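Local coordinates for protein polysaccharide deacetylase (PDB 4HD5) that binds zinc and probably hydrolyses carbon-nitrogen bonds other than peptide bonds, as expected of a deacetylase acting on acetylated polysaccharides, at residues A[248-253]-A[259-264]; A[232-237]-A[242-247]; A[162-167]-A[208-213]; A[174-177]-A[181-184]. One frame throughout, in Å; residues are numbered along the deposited sequence.

Contact 1 of 4, residues A[248-253]-A[259-264]; sequences SEIKEM and FSVQSH. With ZN (zinc ion), chain B.
Met253 reaches across from helix 247-255 and sets its terminal methyl squarely on the ring of Phe259. CE lies 3.3 Å from the Phe259 ring centroid and only 5° off the ring normal, a CH-pi contact so well centred that all six ring carbons sit at nearly equal range. The bend at the end of the Met253 chain (chi3 71°) turns CE down onto the ring while SD stays higher, 4.9 Å from the same centroid, giving a Met-aromatic contact at a distance. This is the tight part of the interface. Next to it the chain holds on less firmly: Phe259 N donates to Met253 O in a weak hydrogen bond of 3.4 Å, and that carbonyl also accepts from the Ser256 hydroxyl.

Packing relaxes one helical turn back. Ile250 and Val261 cross at about a right angle and meet only through their CG2 methyls, 4.2 Å apart, a single touch beside the centred methyl-on-ring packing of Met253.

The contact closes the helix-to-strand half of a beta-alpha-beta unit made of strand 230-234, helix 247-255 and strand 259-263. Just past the end of the last strand, His264 NE2 binds zinc together with Asp206 and His268. Helix 277-292 flanks Ile250 and Val261 through Thr292, while Met212 of helix 211-221 packs on Met253.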
loop_
_atom_site.group_PDB
_atom_site.type_symbol
_atom_site.label_atom_id
_atom_site.label_comp_id
_atom_site.label_asym_id
_atom_site.label_seq_id
_atom_site.Cartn_x
_atom_site.Cartn_y
_atom_site.Cartn_z
ATOM N N SER A 248 20.780 18.296 -3.239
ATOM C CA SER A 248 20.489 18.783 -1.888
ATOM C C SER A 248 18.983 18.799 -1.636
ATOM O O SER A 248 18.547 18.595 -0.509
ATOM C CB SER A 248 21.123 20.156 -1.634
ATOM O OG SER A 248 20.449 21.158 -2.365
ATOM N N GLU A 249 18.187 19.011 -2.684
ATOM C CA GLU A 249 16.730 18.971 -2.545
ATOM C C GLU A 249 16.259 17.540 -2.309
ATOM O O GLU A 249 15.446 17.286 -1.429
ATOM C CB GLU A 249 16.045 19.562 -3.773
ATOM C CG GLU A 249 16.209 21.073 -3.863
ATOM C CD GLU A 249 15.681 21.665 -5.151
ATOM O OE1 GLU A 249 15.793 21.013 -6.213
ATOM O OE2 GLU A 249 15.172 22.809 -5.103
ATOM N N ILE A 250 16.791 16.606 -3.089
ATOM C CA ILE A 250 16.487 15.192 -2.885
ATOM C C ILE A 250 16.853 14.759 -1.471
ATOM O O ILE A 250 16.068 14.084 -0.802
ATOM C CB ILE A 250 17.195 14.308 -3.929
ATOM C CG1 ILE A 250 16.541 14.526 -5.294
ATOM C CG2 ILE A 250 17.119 12.834 -3.544
ATOM C CD1 ILE A 250 17.376 14.074 -6.460
ATOM N N LYS A 251 18.037 15.160 -1.010
ATOM C CA LYS A 251 18.483 14.780 0.330
ATOM C C LYS A 251 17.570 15.343 1.417
ATOM O O LYS A 251 17.222 14.629 2.362
ATOM C CB LYS A 251 19.938 15.195 0.569
ATOM C CG LYS A 251 20.952 14.233 -0.027
ATOM C CD LYS A 251 22.327 14.444 0.599
ATOM C CE LYS A 251 23.252 13.282 0.304
ATOM N NZ LYS A 251 23.585 13.256 -1.139
ATOM N N GLU A 252 17.158 16.600 1.271
ATOM C CA GLU A 252 16.214 17.201 2.211
ATOM C C GLU A 252 14.907 16.387 2.259
ATOM O O GLU A 252 14.386 16.087 3.333
ATOM C CB GLU A 252 15.946 18.669 1.843
ATOM C CG GLU A 252 14.872 19.326 2.701
ATOM C CD GLU A 252 14.746 20.827 2.503
ATOM O OE1 GLU A 252 15.388 21.401 1.596
ATOM O OE2 GLU A 252 13.985 21.437 3.280
ATOM N N MET A 253 14.405 16.017 1.082
ATOM C CA MET A 253 13.167 15.253 0.966
ATOM C C MET A 253 13.268 13.898 1.668
ATOM O O MET A 253 12.379 13.522 2.415
ATOM C CB MET A 253 12.791 15.073 -0.514
ATOM C CG MET A 253 12.360 16.363 -1.192
ATOM S SD MET A 253 12.209 16.171 -2.981
ATOM C CE MET A 253 10.743 15.156 -3.058
ATOM N N PHE A 259 9.707 11.483 2.079
ATOM C CA PHE A 259 9.839 10.957 0.722
ATOM C C PHE A 259 10.723 9.736 0.617
ATOM O O PHE A 259 11.778 9.666 1.240
ATOM C CB PHE A 259 10.367 12.020 -0.224
ATOM C CG PHE A 259 9.305 12.879 -0.804
ATOM C CD1 PHE A 259 8.610 12.470 -1.930
ATOM C CD2 PHE A 259 8.990 14.101 -0.225
ATOM C CE1 PHE A 259 7.613 13.262 -2.471
ATOM C CE2 PHE A 259 7.993 14.897 -0.761
ATOM C CZ PHE A 259 7.313 14.482 -1.888
ATOM N N SER A 260 10.272 8.792 -0.199
ATOM C CA SER A 260 11.084 7.695 -0.660
ATOM C C SER A 260 11.376 7.993 -2.126
ATOM O O SER A 260 10.452 8.165 -2.939
ATOM C CB SER A 260 10.335 6.368 -0.513
ATOM O OG SER A 260 11.056 5.284 -1.091
ATOM N N VAL A 261 12.653 8.072 -2.478
ATOM C CA VAL A 261 13.023 8.472 -3.829
ATOM C C VAL A 261 13.488 7.246 -4.607
ATOM O O VAL A 261 14.423 6.545 -4.215
ATOM C CB VAL A 261 14.047 9.625 -3.835
ATOM C CG1 VAL A 261 14.354 10.067 -5.262
ATOM C CG2 VAL A 261 13.516 10.798 -3.015
ATOM N N GLN A 262 12.796 6.980 -5.711
ATOM C CA GLN A 262 12.944 5.733 -6.432
ATOM C C GLN A 262 13.200 6.007 -7.920
ATOM O O GLN A 262 13.271 7.172 -8.348
ATOM C CB GLN A 262 11.694 4.876 -6.212
ATOM C CG GLN A 262 11.417 4.544 -4.745
ATOM C CD GLN A 262 12.459 3.638 -4.138
ATOM O OE1 GLN A 262 12.953 2.724 -4.791
ATOM N NE2 GLN A 262 12.815 3.891 -2.879
ATOM N N SER A 263 13.342 4.940 -8.704
ATOM C CA SER A 263 13.852 5.073 -10.067
ATOM C C SER A 263 12.793 5.373 -11.104
ATOM O O SER A 263 11.668 4.860 -11.033
ATOM C CB SER A 263 14.577 3.793 -10.490
ATOM O OG SER A 263 15.228 3.963 -11.741
ATOM N N HIS A 264 13.174 6.175 -12.096
ATOM C CA HIS A 264 12.360 6.369 -13.279
ATOM C C HIS A 264 13.173 6.093 -14.549
ATOM O O HIS A 264 12.899 6.666 -15.604
ATOM C CB HIS A 264 11.800 7.785 -13.279
ATOM C CG HIS A 264 10.504 7.916 -14.002
ATOM N ND1 HIS A 264 9.677 6.843 -14.244
ATOM C CD2 HIS A 264 9.879 8.995 -14.523
ATOM C CE1 HIS A 264 8.598 7.253 -14.880
ATOM N NE2 HIS A 264 8.700 8.550 -15.073
HETATM ZN ZN ZN B . 7.881 10.056 -16.481
#

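Contact 2 of 4, residues A[232-237]-A[242-247]; sequences EYMIVD and EGALST
Met234 and Leu245 provide most of the apolar contact between the end of strand 230-234 and the loop leading to helix 247-255. Met234 SD lies 4.2 Å from Leu245 CD1, and the two side chains approach at a slant. Beyond the sulfur, the Met234 methyl CE continues to Ala244, whose CB is also 4.2 Å away. The chain gets there by standing with CG opposite the backbone N (chi1 -173°) and then bending at chi2 (76°), which sends the thioether out toward the loop, SD beside Leu245 and CE toward Ala244. These separations describe ordinary van der Waals contact without compression, and the summed buried area is a modest 146 Å². Leu245 is backed by Ile250 and Met253 of the following helix.

A polar group borders this apolar patch. Glu232 OE1 comes within 4.2 Å of Leu245 CD1, a packing approach; its probable hydrogen-bond partner is Asn211 ND2, which would satisfy this buried carboxylate oxygen.

Capping interactions mark the passage from loop to helix. Ser246 occupies the N-cap of helix 247-255, its hydroxyl capping a backbone N of the first turn, and Glu249 OE1 accepts from Ser246 N in return.

The arrangement is a strand-to-helix connection at the C-terminal end of a parallel strand, the end at which TIM-barrel-like folds carry their active sites. Accordingly, the Glu232 side chain lies about 8 Å from the zinc ion and about 5 Å from that of Asp206.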
loop_
_atom_site.group_PDB
_atom_site.type_symbol
_atom_site.label_atom_id
_atom_site.label_comp_id
_atom_site.label_asym_id
_atom_site.label_seq_id
_atom_site.Cartn_x
_atom_site.Cartn_y
_atom_site.Cartn_z
ATOM N N GLU A 232 8.752 9.472 -4.882
ATOM C CA GLU A 232 9.133 10.251 -6.044
ATOM C C GLU A 232 9.921 9.363 -7.003
ATOM O O GLU A 232 10.972 8.841 -6.635
ATOM C CB GLU A 232 9.998 11.421 -5.584
ATOM C CG GLU A 232 10.665 12.208 -6.694
ATOM C CD GLU A 232 9.661 13.017 -7.492
ATOM O OE1 GLU A 232 9.056 13.940 -6.892
ATOM O OE2 GLU A 232 9.473 12.724 -8.704
ATOM N N TYR A 233 9.446 9.202 -8.233
ATOM C CA TYR A 233 10.228 8.464 -9.237
ATOM C C TYR A 233 11.113 9.412 -10.040
ATOM O O TYR A 233 10.630 10.165 -10.875
ATOM C CB TYR A 233 9.310 7.708 -10.171
ATOM C CG TYR A 233 8.467 6.641 -9.526
ATOM C CD1 TYR A 233 9.023 5.446 -9.101
ATOM C CD2 TYR A 233 7.095 6.800 -9.401
ATOM C CE1 TYR A 233 8.240 4.450 -8.552
ATOM C CE2 TYR A 233 6.309 5.817 -8.849
ATOM C CZ TYR A 233 6.883 4.640 -8.436
ATOM O OH TYR A 233 6.081 3.658 -7.901
ATOM N N MET A 234 12.416 9.372 -9.788
ATOM C CA MET A 234 13.356 10.317 -10.387
ATOM C C MET A 234 13.987 9.838 -11.699
ATOM O O MET A 234 14.448 8.704 -11.798
ATOM C CB MET A 234 14.480 10.589 -9.390
ATOM C CG MET A 234 15.438 11.682 -9.818
ATOM S SD MET A 234 14.734 13.324 -9.609
ATOM C CE MET A 234 15.756 14.256 -10.747
ATOM N N ILE A 235 14.022 10.718 -12.695
ATOM C CA ILE A 235 14.841 10.489 -13.884
ATOM C C ILE A 235 16.280 10.751 -13.447
ATOM O O ILE A 235 16.672 11.904 -13.244
ATOM C CB ILE A 235 14.467 11.407 -15.066
ATOM C CG1 ILE A 235 13.018 11.157 -15.517
ATOM C CG2 ILE A 235 15.433 11.181 -16.224
ATOM C CD1 ILE A 235 12.504 12.165 -16.531
ATOM N N VAL A 236 17.061 9.683 -13.291
ATOM C CA VAL A 236 18.296 9.773 -12.515
ATOM C C VAL A 236 19.356 10.686 -13.142
ATOM O O VAL A 236 20.048 11.417 -12.423
ATOM C CB VAL A 236 18.872 8.384 -12.188
ATOM C CG1 VAL A 236 20.164 8.519 -11.408
ATOM C CG2 VAL A 236 17.848 7.569 -11.397
ATOM N N ASP A 237 19.467 10.682 -14.467
ATOM C CA ASP A 237 20.449 11.551 -15.124
ATOM C C ASP A 237 19.999 13.009 -15.188
ATOM O O ASP A 237 20.756 13.863 -15.649
ATOM C CB ASP A 237 20.830 11.053 -16.531
ATOM C CG ASP A 237 21.686 9.784 -16.502
ATOM O OD1 ASP A 237 22.084 9.325 -15.408
ATOM O OD2 ASP A 237 21.961 9.231 -17.581
ATOM N N GLU A 242 18.847 21.936 -14.716
ATOM C CA GLU A 242 17.842 22.994 -14.579
ATOM C C GLU A 242 16.417 22.465 -14.690
ATOM O O GLU A 242 16.090 21.731 -15.624
ATOM C CB GLU A 242 18.077 24.074 -15.642
ATOM C CG GLU A 242 17.315 25.369 -15.404
ATOM C CD GLU A 242 17.440 26.343 -16.561
ATOM O OE1 GLU A 242 18.533 26.426 -17.164
ATOM O OE2 GLU A 242 16.441 27.027 -16.864
ATOM N N GLY A 243 15.572 22.819 -13.724
ATOM C CA GLY A 243 14.166 22.427 -13.742
ATOM C C GLY A 243 13.865 21.116 -13.045
ATOM O O GLY A 243 12.698 20.779 -12.818
ATOM N N ALA A 244 14.915 20.376 -12.700
ATOM C CA ALA A 244 14.770 19.134 -11.950
ATOM C C ALA A 244 15.314 19.315 -10.538
ATOM O O ALA A 244 16.034 20.275 -10.248
ATOM C CB ALA A 244 15.490 18.001 -12.660
ATOM N N LEU A 245 14.952 18.390 -9.659
ATOM C CA LEU A 245 15.429 18.422 -8.282
ATOM C C LEU A 245 16.956 18.342 -8.246
ATOM O O LEU A 245 17.562 17.638 -9.057
ATOM C CB LEU A 245 14.817 17.271 -7.488
ATOM C CG LEU A 245 13.294 17.313 -7.334
ATOM C CD1 LEU A 245 12.754 15.929 -7.032
ATOM C CD2 LEU A 245 12.879 18.311 -6.264
ATOM N N SER A 246 17.575 19.074 -7.321
ATOM C CA SER A 246 19.016 18.986 -7.118
ATOM C C SER A 246 19.306 17.896 -6.096
ATOM O O SER A 246 18.405 17.398 -5.431
ATOM C CB SER A 246 19.585 20.310 -6.617
ATOM O OG SER A 246 19.176 20.548 -5.286
ATOM N N THR A 247 20.573 17.546 -5.961
ATOM C CA THR A 247 20.988 16.571 -4.963
ATOM C C THR A 247 20.584 17.018 -3.547
ATOM O O THR A 247 20.114 16.213 -2.743
ATOM C CB THR A 247 22.513 16.358 -5.019
ATOM O OG1 THR A 247 22.867 15.763 -6.273
ATOM C CG2 THR A 247 22.981 15.454 -3.878
#

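Contact 3 of 4, residues A[162-167]-A[208-213]; sequences DLFVSP and MKNNMN
Phe164 CG stands opposite its carbonyl carbon, beside the backbone N (chi1 -82°), so that CZ and CE2 of the ring come nearest to Met208 and Asn210, while Asn210 CG sits between its backbone N and carbonyl carbon (chi1 65°), carrying the amide toward that ring. Phe164 CZ stands 4.5 Å from Met208 CE, and Phe164 CE2 is 4.3 Å from Asn210 ND2. Both partners approach the ring obliquely, which makes this a loose van der Waals contact and not a stack; the buried area is only 111 Å².

The two partners are joined to each other. Asn210 ND2 donates a weak hydrogen bond to Met208 SD at 3.5 Å, within a type I beta turn from Met208 to Asn211 that is closed by Asn211 N bonding to Met208 O at 3.1 Å. Tyr155 meets the Phe164 ring edge-to-face.

The chemistry is therefore divided. Asn210 OD1 accepts from Ile152 N and Asn213 ND2 donates to Ile152 O, so the directional bonds of these amides go to the backbone of strand 151-152, whereas the Phe164 ring adds a slight, non-directional contact between the segments.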
loop_
_atom_site.group_PDB
_atom_site.type_symbol
_atom_site.label_atom_id
_atom_site.label_comp_id
_atom_site.label_asym_id
_atom_site.label_seq_id
_atom_site.Cartn_x
_atom_site.Cartn_y
_atom_site.Cartn_z
ATOM N N ASP A 162 -3.005 18.374 -18.535
ATOM C CA ASP A 162 -3.625 17.344 -17.698
ATOM C C ASP A 162 -2.722 16.821 -16.586
ATOM O O ASP A 162 -3.214 16.236 -15.614
ATOM C CB ASP A 162 -4.138 16.173 -18.542
ATOM C CG ASP A 162 -5.073 15.271 -17.753
ATOM O OD1 ASP A 162 -6.052 15.802 -17.197
ATOM O OD2 ASP A 162 -4.814 14.056 -17.648
ATOM N N LEU A 163 -1.414 17.030 -16.722
ATOM C CA LEU A 163 -0.423 16.555 -15.748
ATOM C C LEU A 163 -0.165 17.533 -14.589
ATOM O O LEU A 163 0.653 17.251 -13.719
ATOM C CB LEU A 163 0.915 16.240 -16.452
ATOM C CG LEU A 163 1.177 14.810 -16.970
ATOM C CD1 LEU A 163 -0.075 14.102 -17.451
ATOM C CD2 LEU A 163 2.250 14.808 -18.056
ATOM N N PHE A 164 -0.855 18.665 -14.577
ATOM C CA PHE A 164 -0.673 19.676 -13.548
ATOM C C PHE A 164 -1.837 19.696 -12.593
ATOM O O PHE A 164 -2.975 19.874 -13.012
ATOM C CB PHE A 164 -0.504 21.053 -14.177
ATOM C CG PHE A 164 0.887 21.297 -14.640
ATOM C CD1 PHE A 164 1.336 20.717 -15.811
ATOM C CD2 PHE A 164 1.775 22.039 -13.871
ATOM C CE1 PHE A 164 2.635 20.913 -16.248
ATOM C CE2 PHE A 164 3.082 22.226 -14.291
ATOM C CZ PHE A 164 3.508 21.665 -15.487
ATOM N N VAL A 165 -1.547 19.493 -11.315
ATOM C CA VAL A 165 -2.548 19.619 -10.261
ATOM C C VAL A 165 -2.138 20.803 -9.394
ATOM O O VAL A 165 -0.998 20.867 -8.921
ATOM C CB VAL A 165 -2.635 18.325 -9.420
ATOM C CG1 VAL A 165 -3.495 18.540 -8.182
ATOM C CG2 VAL A 165 -3.175 17.169 -10.270
ATOM N N SER A 166 -3.054 21.756 -9.208
ATOM C CA SER A 166 -2.732 22.979 -8.491
ATOM C C SER A 166 -2.403 22.677 -7.040
ATOM O O SER A 166 -2.884 21.700 -6.486
ATOM C CB SER A 166 -3.892 23.982 -8.555
ATOM O OG SER A 166 -5.043 23.488 -7.878
ATOM N N PRO A 167 -1.535 23.497 -6.433
ATOM C CA PRO A 167 -1.293 23.405 -4.993
ATOM C C PRO A 167 -2.576 23.406 -4.164
ATOM O O PRO A 167 -2.669 22.651 -3.211
ATOM C CB PRO A 167 -0.457 24.647 -4.707
ATOM C CG PRO A 167 0.318 24.860 -5.967
ATOM C CD PRO A 167 -0.595 24.422 -7.086
ATOM N N MET A 208 10.397 16.593 -10.951
ATOM C CA MET A 208 10.266 18.010 -11.273
ATOM C C MET A 208 10.558 18.844 -10.049
ATOM O O MET A 208 10.234 18.429 -8.944
ATOM C CB MET A 208 8.831 18.323 -11.706
ATOM C CG MET A 208 8.358 17.591 -12.942
ATOM S SD MET A 208 6.768 18.223 -13.502
ATOM C CE MET A 208 7.338 19.665 -14.375
ATOM N N LYS A 209 11.125 20.033 -10.246
ATOM C CA LYS A 209 11.363 20.951 -9.126
ATOM C C LYS A 209 10.078 21.315 -8.411
ATOM O O LYS A 209 10.073 21.468 -7.202
ATOM C CB LYS A 209 12.065 22.239 -9.574
ATOM C CG LYS A 209 13.569 22.089 -9.721
ATOM C CD LYS A 209 14.311 23.427 -9.705
ATOM C CE LYS A 209 15.046 23.676 -8.392
ATOM N NZ LYS A 209 16.258 22.818 -8.243
ATOM N N ASN A 210 8.982 21.450 -9.150
ATOM C CA ASN A 210 7.727 21.878 -8.532
ATOM C C ASN A 210 7.188 20.861 -7.509
ATOM O O ASN A 210 6.328 21.190 -6.705
ATOM C CB ASN A 210 6.681 22.227 -9.594
ATOM C CG ASN A 210 6.271 21.031 -10.412
ATOM O OD1 ASN A 210 5.913 19.995 -9.864
ATOM N ND2 ASN A 210 6.338 21.156 -11.732
ATOM N N ASN A 211 7.716 19.642 -7.518
ATOM C CA ASN A 211 7.401 18.674 -6.472
ATOM C C ASN A 211 7.896 19.080 -5.082
ATOM O O ASN A 211 7.500 18.485 -4.083
ATOM C CB ASN A 211 7.942 17.303 -6.843
ATOM C CG ASN A 211 7.149 16.645 -7.975
ATOM O OD1 ASN A 211 6.255 17.245 -8.600
ATOM N ND2 ASN A 211 7.456 15.409 -8.215
ATOM N N MET A 212 8.762 20.088 -5.012
ATOM C CA MET A 212 9.023 20.757 -3.742
ATOM C C MET A 212 7.741 21.432 -3.204
ATOM O O MET A 212 7.548 21.522 -1.987
ATOM C CB MET A 212 10.161 21.768 -3.881
ATOM C CG MET A 212 11.523 21.129 -4.092
ATOM S SD MET A 212 12.024 20.080 -2.716
ATOM C CE MET A 212 12.404 21.330 -1.484
ATOM N N ASN A 213 6.848 21.865 -4.094
ATOM C CA ASN A 213 5.525 22.359 -3.649
ATOM C C ASN A 213 4.755 21.272 -2.905
ATOM O O ASN A 213 4.124 21.547 -1.883
ATOM C CB ASN A 213 4.668 22.883 -4.808
ATOM C CG ASN A 213 5.255 24.119 -5.469
ATOM O OD1 ASN A 213 6.108 24.797 -4.901
ATOM N ND2 ASN A 213 4.792 24.418 -6.682
#

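Contact 4 of 4, residues A[174-177]-A[181-184]; sequences MKHL and GYTL
This is a helix-end contact at the parallel sheet, away from the zinc site: the chain leaving helix 167-179 turns back toward strand 183-185, so that Tyr182 and Leu184 pack on the helix's last turns. Tyr182 N donates to Leu177 O at 2.9 Å, with an N-H...O angle of 159°. With Gly181 at positive phi (74°) as the C-prime residue, this bond belongs to a Schellman motif that ends the helix.

The side chains close over that turn. Leu177 CG stands opposite its carbonyl carbon (chi1 -59°), from where its two methyls reach different partners. CD2 sits over one face of the Tyr182 ring, 3.9 Å from its centroid and displaced toward the rim, as a CH-pi contact. The other branch, CD1, meets Leu184 CD1 at 4.1 Å. A water bridges two polar ends, His176 NE2 (2.9 Å) and Tyr182 OH (2.7 Å), lying in the plane of the imidazole, and helix 352-358 packs against His176.

Leu177 and Leu184 also share Ile200 of the neighbouring strand. The contact thus combines aliphatic packing with a water bridge, and Leu177 O accepts from Tyr182 N in the helix-ending motif while also lying at the edge of the same tyrosine's ring.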
loop_
_atom_site.group_PDB
_atom_site.type_symbol
_atom_site.label_atom_id
_atom_site.label_comp_id
_atom_site.label_asym_id
_atom_site.label_seq_id
_atom_site.Cartn_x
_atom_site.Cartn_y
_atom_site.Cartn_z
ATOM N N MET A 174 -4.836 15.942 -0.153
ATOM C CA MET A 174 -4.083 15.412 0.971
ATOM C C MET A 174 -4.843 15.613 2.287
ATOM O O MET A 174 -4.827 14.736 3.140
ATOM C CB MET A 174 -2.697 16.043 1.045
ATOM C CG MET A 174 -1.812 15.726 -0.148
ATOM S SD MET A 174 -1.546 13.960 -0.400
ATOM C CE MET A 174 -2.765 13.528 -1.631
ATOM N N LYS A 175 -5.530 16.745 2.448
ATOM C CA LYS A 175 -6.337 16.944 3.652
ATOM C C LYS A 175 -7.481 15.930 3.737
ATOM O O LYS A 175 -7.843 15.488 4.837
ATOM C CB LYS A 175 -6.883 18.373 3.732
ATOM C CG LYS A 175 -7.431 18.724 5.103
ATOM C CD LYS A 175 -7.585 20.227 5.284
ATOM C CE LYS A 175 -8.160 20.563 6.653
ATOM N NZ LYS A 175 -9.488 19.927 6.898
ATOM N N HIS A 176 -8.027 15.532 2.587
ATOM C CA HIS A 176 -9.072 14.509 2.576
ATOM C C HIS A 176 -8.538 13.162 3.108
ATOM O O HIS A 176 -9.198 12.484 3.920
ATOM C CB HIS A 176 -9.675 14.348 1.182
ATOM C CG HIS A 176 -10.560 13.148 1.057
ATOM N ND1 HIS A 176 -11.859 13.132 1.517
ATOM C CD2 HIS A 176 -10.325 11.918 0.546
ATOM C CE1 HIS A 176 -12.383 11.939 1.300
ATOM N NE2 HIS A 176 -11.477 11.190 0.701
ATOM N N LEU A 177 -7.332 12.793 2.685
ATOM C CA LEU A 177 -6.673 11.586 3.200
ATOM C C LEU A 177 -6.433 11.680 4.723
ATOM O O LEU A 177 -6.618 10.694 5.456
ATOM C CB LEU A 177 -5.348 11.337 2.466
ATOM C CG LEU A 177 -5.408 11.148 0.935
ATOM C CD1 LEU A 177 -4.039 10.785 0.392
ATOM C CD2 LEU A 177 -6.421 10.088 0.535
ATOM N N GLY A 181 -8.487 9.337 7.668
ATOM C CA GLY A 181 -7.682 8.325 8.321
ATOM C C GLY A 181 -6.986 7.370 7.372
ATOM O O GLY A 181 -6.823 6.196 7.687
ATOM N N TYR A 182 -6.577 7.867 6.207
ATOM C CA TYR A 182 -5.765 7.066 5.306
ATOM C C TYR A 182 -4.347 6.997 5.849
ATOM O O TYR A 182 -3.866 7.934 6.483
ATOM C CB TYR A 182 -5.767 7.635 3.883
ATOM C CG TYR A 182 -7.027 7.350 3.106
ATOM C CD1 TYR A 182 -8.194 8.086 3.321
ATOM C CD2 TYR A 182 -7.053 6.353 2.143
ATOM C CE1 TYR A 182 -9.353 7.820 2.593
ATOM C CE2 TYR A 182 -8.201 6.080 1.416
ATOM C CZ TYR A 182 -9.343 6.816 1.641
ATOM O OH TYR A 182 -10.476 6.531 0.912
ATOM N N THR A 183 -3.703 5.866 5.612
ATOM C CA THR A 183 -2.332 5.631 5.997
ATOM C C THR A 183 -1.459 5.654 4.745
ATOM O O THR A 183 -1.521 4.742 3.910
ATOM C CB THR A 183 -2.196 4.266 6.699
ATOM O OG1 THR A 183 -3.080 4.217 7.825
ATOM C CG2 THR A 183 -0.766 4.025 7.162
ATOM N N LEU A 184 -0.643 6.700 4.628
ATOM C CA LEU A 184 0.205 6.887 3.462
ATOM C C LEU A 184 1.471 6.060 3.618
ATOM O O LEU A 184 2.220 6.212 4.587
ATOM C CB LEU A 184 0.558 8.355 3.246
ATOM C CG LEU A 184 -0.519 9.249 2.650
ATOM C CD1 LEU A 184 -1.826 9.179 3.417
ATOM C CD2 LEU A 184 -0.018 10.689 2.584
HETATM O O HOH W 1 -12.294 8.451 0.200
#

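Along the chain the order is contact 4, within the span bridged by contact 3, then contact 2 and contact 1. Contacts 1 and 2 have centres about 8 Å apart and share the parallel sheet through the paired strands 230-234 and 259-263, covering successive halves of one beta-alpha-beta unit. Contact 3 lies about 13 Å from contact 2 and about 15 Å from contact 1, centre to centre; the salt bridge from Lys209 NZ to Glu249 OE1 (2.8 Å) joins it to contact 1. These three touch on the same side of the chain's centre, with His264 of contact 1 binding zinc and the Glu232 and Met208 side chains about 8 Å from it. Contact 4, on strand 183-185 of the same sheet, touches none of them.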